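Local coordinates for protein afamin (Homo sapiens, PDB 6FAK) that carries hydrophobic molecules in body fluids, binding vitamin E and keeping lipidated Wnt proteins soluble and active, at residues 419-424 against 466-471; 472-477 against 487-492. One frame throughout, in Å; residues are numbered along the deposited sequence.

Contact 1 of 2, residues 419-424 against 466-471. With NAG (2-acetamido-2-deoxy-beta-D-glucopyranose), chain B.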
loop_
_atom_site.group_PDB
_atom_site.type_symbol
_atom_site.label_atom_id
_atom_site.label_comp_id
_atom_site.label_asym_id
_atom_site.label_seq_id
_atom_site.Cartn_x
_atom_site.Cartn_y
_atom_site.Cartn_z
ATOM N N PRO A 419 12.874 4.363 16.243
ATOM C CA PRO A 419 13.667 5.582 16.040
ATOM C C PRO A 419 14.756 5.422 14.977
ATOM O O PRO A 419 15.247 6.451 14.510
ATOM C CB PRO A 419 14.273 5.859 17.418
ATOM C CG PRO A 419 14.381 4.497 18.036
ATOM C CD PRO A 419 13.136 3.795 17.578
ATOM N N GLN A 420 15.073 4.181 14.564
ATOM C CA GLN A 420 16.070 3.924 13.572
ATOM C C GLN A 420 15.588 4.275 12.155
ATOM O O GLN A 420 16.416 4.439 11.239
ATOM C CB GLN A 420 16.515 2.443 13.603
ATOM C CG GLN A 420 17.192 1.991 14.916
ATOM C CD GLN A 420 16.223 1.639 16.024
ATOM O OE1 GLN A 420 14.984 1.527 15.814
ATOM N NE2 GLN A 420 16.764 1.344 17.182
ATOM N N LEU A 421 14.284 4.411 11.952
ATOM C CA LEU A 421 13.755 4.875 10.644
ATOM C C LEU A 421 14.110 6.320 10.359
ATOM O O LEU A 421 14.299 7.111 11.251
ATOM C CB LEU A 421 12.239 4.716 10.578
ATOM C CG LEU A 421 11.783 3.268 10.704
ATOM C CD1 LEU A 421 10.289 3.180 10.768
ATOM C CD2 LEU A 421 12.337 2.379 9.603
ATOM N N SER A 422 14.296 6.657 9.089
ATOM C CA SER A 422 14.475 8.041 8.699
ATOM C C SER A 422 13.236 8.878 9.128
ATOM O O SER A 422 12.082 8.413 9.184
ATOM C CB SER A 422 14.680 8.191 7.198
ATOM O OG SER A 422 13.500 7.878 6.502
ATOM N N THR A 423 13.527 10.133 9.439
ATOM C CA THR A 423 12.497 11.078 9.697
ATOM C C THR A 423 11.464 11.160 8.585
ATOM O O THR A 423 10.257 11.229 8.891
ATOM C CB THR A 423 13.120 12.468 10.015
ATOM O OG1 THR A 423 13.813 12.322 11.251
ATOM C CG2 THR A 423 12.065 13.514 10.133
ATOM N N GLU A 424 11.901 11.124 7.327
ATOM C CA GLU A 424 10.937 11.201 6.208
ATOM C C GLU A 424 9.975 10.024 6.244
ATOM O O GLU A 424 8.772 10.190 6.030
ATOM C CB GLU A 424 11.614 11.228 4.814
ATOM C CG GLU A 424 12.233 12.561 4.427
ATOM C CD GLU A 424 11.257 13.711 4.584
ATOM O OE1 GLU A 424 11.459 14.526 5.504
ATOM O OE2 GLU A 424 10.246 13.747 3.859
ATOM N N GLU A 466 12.051 -6.797 0.874
ATOM C CA GLU A 466 13.132 -7.007 1.846
ATOM C C GLU A 466 12.518 -7.431 3.181
ATOM O O GLU A 466 11.391 -7.051 3.495
ATOM C CB GLU A 466 13.962 -5.731 2.036
ATOM C CG GLU A 466 13.085 -4.518 2.185
ATOM C CD GLU A 466 13.778 -3.166 2.187
ATOM O OE1 GLU A 466 13.037 -2.182 1.909
ATOM O OE2 GLU A 466 14.983 -3.086 2.485
ATOM N N ASN A 467 13.295 -8.164 3.968
ATOM C CA ASN A 467 12.998 -8.354 5.374
ATOM C C ASN A 467 13.827 -7.292 6.044
ATOM O O ASN A 467 15.017 -7.371 6.054
ATOM C CB ASN A 467 13.387 -9.769 5.819
ATOM C CG ASN A 467 12.529 -10.809 5.131
ATOM O OD1 ASN A 467 11.300 -10.693 5.143
ATOM N ND2 ASN A 467 13.155 -11.788 4.507
ATOM N N ARG A 468 13.188 -6.262 6.560
ATOM C CA ARG A 468 13.962 -5.130 7.059
ATOM C C ARG A 468 14.470 -5.461 8.457
ATOM O O ARG A 468 13.912 -6.328 9.128
ATOM C CB ARG A 468 13.116 -3.901 7.119
ATOM C CG ARG A 468 12.504 -3.560 5.779
ATOM C CD ARG A 468 11.677 -2.318 5.947
ATOM N NE ARG A 468 12.513 -1.128 6.091
ATOM C CZ ARG A 468 12.028 0.103 6.224
ATOM N NH1 ARG A 468 10.713 0.311 6.359
ATOM N NH2 ARG A 468 12.844 1.116 6.269
ATOM N N THR A 469 15.560 -4.830 8.857
ATOM C CA THR A 469 16.103 -5.040 10.172
ATOM C C THR A 469 16.093 -3.640 10.818
ATOM O O THR A 469 17.045 -2.867 10.653
ATOM C CB THR A 469 17.538 -5.676 10.143
ATOM O OG1 THR A 469 18.361 -4.930 9.258
ATOM C CG2 THR A 469 17.511 -7.119 9.646
ATOM N N ILE A 470 15.022 -3.346 11.546
ATOM C CA ILE A 470 14.852 -2.071 12.194
ATOM C C ILE A 470 15.357 -2.095 13.630
ATOM O O ILE A 470 16.347 -1.437 13.961
ATOM C CB ILE A 470 13.420 -1.615 12.035
ATOM C CG1 ILE A 470 13.113 -1.475 10.496
ATOM C CG2 ILE A 470 13.182 -0.310 12.831
ATOM C CD1 ILE A 470 11.647 -1.413 10.212
ATOM N N ASN A 471 14.685 -2.862 14.473
ATOM C CA ASN A 471 15.179 -3.209 15.781
ATOM C C ASN A 471 14.484 -4.505 16.158
ATOM O O ASN A 471 13.475 -4.881 15.509
ATOM C CB ASN A 471 14.980 -2.058 16.810
ATOM C CG ASN A 471 13.518 -1.697 17.041
ATOM O OD1 ASN A 471 12.695 -2.563 17.368
ATOM N ND2 ASN A 471 13.195 -0.386 16.916
HETATM C C1 NAG B . 12.458 -12.841 3.785
HETATM C C2 NAG B . 13.463 -13.584 2.912
HETATM C C3 NAG B . 12.774 -14.715 2.159
HETATM C C4 NAG B . 12.041 -15.617 3.142
HETATM C C5 NAG B . 11.120 -14.801 4.055
HETATM C C6 NAG B . 10.471 -15.686 5.114
HETATM C C7 NAG B . 15.418 -12.715 1.693
HETATM C C8 NAG B . 16.239 -13.781 2.366
HETATM N N2 NAG B . 14.109 -12.664 1.986
HETATM O O3 NAG B . 13.744 -15.478 1.423
HETATM O O4 NAG B . 11.284 -16.597 2.421
HETATM O O5 NAG B . 11.858 -13.755 4.708
HETATM O O6 NAG B . 11.478 -16.250 5.963
HETATM O O7 NAG B . 15.924 -11.925 0.913
#

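Contact 2 of 2, residues 472-477 against 487-492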
loop_
_atom_site.group_PDB
_atom_site.type_symbol
_atom_site.label_atom_id
_atom_site.label_comp_id
_atom_site.label_asym_id
_atom_site.label_seq_id
_atom_site.Cartn_x
_atom_site.Cartn_y
_atom_site.Cartn_z
ATOM N N PRO A 472 14.993 -5.215 17.207
ATOM C CA PRO A 472 14.492 -6.556 17.395
ATOM C C PRO A 472 12.994 -6.637 17.690
ATOM O O PRO A 472 12.334 -7.527 17.161
ATOM C CB PRO A 472 15.363 -7.130 18.554
ATOM C CG PRO A 472 16.594 -6.267 18.584
ATOM C CD PRO A 472 16.178 -4.918 18.060
ATOM N N ALA A 473 12.446 -5.686 18.445
ATOM C CA ALA A 473 11.018 -5.718 18.802
ATOM C C ALA A 473 10.112 -5.452 17.573
ATOM O O ALA A 473 9.155 -6.168 17.318
ATOM C CB ALA A 473 10.718 -4.697 19.924
ATOM N N VAL A 474 10.477 -4.466 16.772
ATOM C CA VAL A 474 9.770 -4.177 15.505
ATOM C C VAL A 474 9.874 -5.363 14.527
ATOM O O VAL A 474 8.844 -5.754 13.890
ATOM C CB VAL A 474 10.319 -2.887 14.830
ATOM C CG1 VAL A 474 9.766 -2.753 13.412
ATOM C CG2 VAL A 474 9.960 -1.659 15.617
ATOM N N ASP A 475 11.082 -5.932 14.397
ATOM C CA ASP A 475 11.334 -7.040 13.462
ATOM C C ASP A 475 10.495 -8.259 13.859
ATOM O O ASP A 475 9.905 -8.918 12.983
ATOM C CB ASP A 475 12.798 -7.442 13.396
ATOM C CG ASP A 475 13.698 -6.329 12.846
ATOM O OD1 ASP A 475 13.173 -5.267 12.392
ATOM O OD2 ASP A 475 14.936 -6.520 12.916
ATOM N N HIS A 476 10.383 -8.488 15.175
ATOM C CA HIS A 476 9.529 -9.555 15.705
ATOM C C HIS A 476 8.064 -9.306 15.243
ATOM O O HIS A 476 7.391 -10.233 14.749
ATOM C CB HIS A 476 9.610 -9.643 17.243
ATOM C CG HIS A 476 8.709 -10.681 17.793
ATOM N ND1 HIS A 476 9.016 -12.025 17.722
ATOM C CD2 HIS A 476 7.430 -10.605 18.238
ATOM C CE1 HIS A 476 7.983 -12.726 18.163
ATOM N NE2 HIS A 476 7.009 -11.889 18.473
ATOM N N CYS A 477 7.552 -8.089 15.412
ATOM C CA CYS A 477 6.212 -7.809 14.976
ATOM C C CYS A 477 6.017 -7.938 13.461
ATOM O O CYS A 477 4.921 -8.353 13.015
ATOM C CB CYS A 477 5.711 -6.461 15.467
ATOM S SG CYS A 477 5.482 -6.409 17.254
ATOM N N PRO A 487 -2.087 -5.545 16.515
ATOM C CA PRO A 487 -1.985 -5.759 17.985
ATOM C C PRO A 487 -0.552 -5.894 18.561
ATOM O O PRO A 487 -0.295 -5.379 19.639
ATOM C CB PRO A 487 -2.782 -7.037 18.222
ATOM C CG PRO A 487 -3.730 -7.125 17.061
ATOM C CD PRO A 487 -3.106 -6.427 15.889
ATOM N N CYS A 488 0.341 -6.557 17.840
ATOM C CA CYS A 488 1.742 -6.688 18.226
ATOM C C CYS A 488 2.452 -5.306 18.324
ATOM O O CYS A 488 3.075 -4.994 19.358
ATOM C CB CYS A 488 2.494 -7.566 17.236
ATOM S SG CYS A 488 4.154 -7.965 17.770
ATOM N N PHE A 489 2.344 -4.522 17.257
ATOM C CA PHE A 489 2.856 -3.154 17.216
ATOM C C PHE A 489 2.335 -2.266 18.358
ATOM O O PHE A 489 3.120 -1.525 18.963
ATOM C CB PHE A 489 2.593 -2.504 15.863
ATOM C CG PHE A 489 3.682 -2.770 14.895
ATOM C CD1 PHE A 489 4.901 -2.103 15.023
ATOM C CD2 PHE A 489 3.556 -3.733 13.917
ATOM C CE1 PHE A 489 5.961 -2.384 14.171
ATOM C CE2 PHE A 489 4.627 -4.012 13.028
ATOM C CZ PHE A 489 5.827 -3.331 13.154
ATOM N N GLU A 490 1.034 -2.400 18.670
ATOM C CA GLU A 490 0.390 -1.685 19.791
ATOM C C GLU A 490 0.950 -2.056 21.154
ATOM O O GLU A 490 0.820 -1.279 22.065
ATOM C CB GLU A 490 -1.146 -1.917 19.836
ATOM C CG GLU A 490 -1.972 -1.536 18.595
ATOM C CD GLU A 490 -1.753 -0.140 18.084
ATOM O OE1 GLU A 490 -1.658 0.792 18.909
ATOM O OE2 GLU A 490 -1.707 0.036 16.848
ATOM N N SER A 491 1.538 -3.226 21.296
ATOM C CA SER A 491 2.130 -3.642 22.531
ATOM C C SER A 491 3.585 -3.177 22.773
ATOM O O SER A 491 4.093 -3.396 23.854
ATOM C CB SER A 491 2.067 -5.168 22.634
ATOM O OG SER A 491 3.118 -5.802 21.884
ATOM N N LEU A 492 4.246 -2.593 21.771
ATOM C CA LEU A 492 5.671 -2.289 21.848
ATOM C C LEU A 492 5.947 -1.110 22.759
ATOM O O LEU A 492 5.195 -0.192 22.811
ATOM C CB LEU A 492 6.251 -1.994 20.462
ATOM C CG LEU A 492 6.241 -3.148 19.459
ATOM C CD1 LEU A 492 6.989 -2.786 18.179
ATOM C CD2 LEU A 492 6.800 -4.435 20.053
#

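Contact 1 of 2, residues 419-424 against 466-471
P419 brushes the amide of N471 with its ring carbon CD, where the turn leading into helix 423-440 meets the loop leading into helix 472-479, both in the third albumin repeat. Q420 makes the polar bond. Its side chain bends at chi2 and passes alongside the I470 carbonyl, with CG 3.7 Å from I470 O. The bend brings OE1 to N471, whose ND2 donates to it at 2.8 Å. The bond is nearly straight (168° at the hydrogen) and runs close to the amide plane of N471, but reaches Q420 OE1 tilted from that carbonyl's plane; the two amides are turned 68° against each other. The other branch of the Q420 amide, NE2, hydrogen-bonds to D495. L421 follows as the apolar element: its CD2 branch lies 3.9 Å from I470 CD1 and 3.6 Å from R468 NH2, the leucine and arginine side chains crossing at about a right angle. I470 CD1 also sits over the rim of one guanidinium face. The charge of R468 is met elsewhere, by a salt bridge from NH1 to E425; the same NH1 hydrogen-bonds to the L461 carbonyl. One residue before R468, N467 carries its N-linked glycan, ND2 bonded to C1 of the N-acetylglucosamine (1.5 Å). N471 is the N-cap of helix 472-479: with CG between the backbone N and carbonyl carbon (chi1 62°), OD1 takes the V474 N-H while ND2 also gives to I417 O. Cut back to alanine, N471 would probably leave Q420 OE1, the I417 carbonyl and the V474 N-H without this mate, weakening the helix start. Both branches of the N471 amide are used, tying the start of helix 472-479 to the turn before helix 423-440 by directional bonds, with L421 and I470 adding a small greasy patch.

Contact 2 of 2, residues 472-477 against 487-492
The C477-C488 disulfide belongs to the paired bridges of the albumin fold, in which neighbouring cysteines on one helix bond in different directions; the next residue, C478, pairs with C462. Here the bridge joins helix 472-479 to helix 485-490, with an SG-SG bond of 2.1 Å and a left-handed twist (chi3 -72°). The F489 ring packs against it. The methylene of C477 lies over the ring face, CB 3.8 Å from the F489 centroid in a CH-pi contact, and C477 SG stands farther above the same ring, at 4.7 Å from the centroid. V474 comes instead to the ring edge: with CG1 anti to the backbone N (chi1 169°), that methyl lies 3.9 Å from F489 CE1. Beyond the segments, F489 stacks with F458 and touches L461 and C462 of helix 446-462. L492, in the chain after the second helix, packs against the sulfur from another side: its CD2 meets C477 SG at 3.7 Å and A473 CB at 3.9 Å, while CD1 turns to V474 CG2. The chain leading to L492 is held by S491, whose OG donates to C488 O at 2.7 Å, in the carbonyl plane and on a lone pair.

Both contacts are partly buried and lie in the third albumin repeat, their centres about 13 Å apart, and they share helix 472-479: contact 1 holds its approach, contact 2 its body. They meet directly at D475, on the face of that helix turned away from 487-492, where OD1 probably accepts a hydrogen bond from I470 N. Their chemistry differs. Contact 1 joins two loops, chiefly by one amide pair and a few apolar methyls, and its second segment begins near the glycosylated N467. Contact 2 joins two helices by a covalent bridge wrapped in apolar side chains, with a larger buried area (311 against 235 Å²).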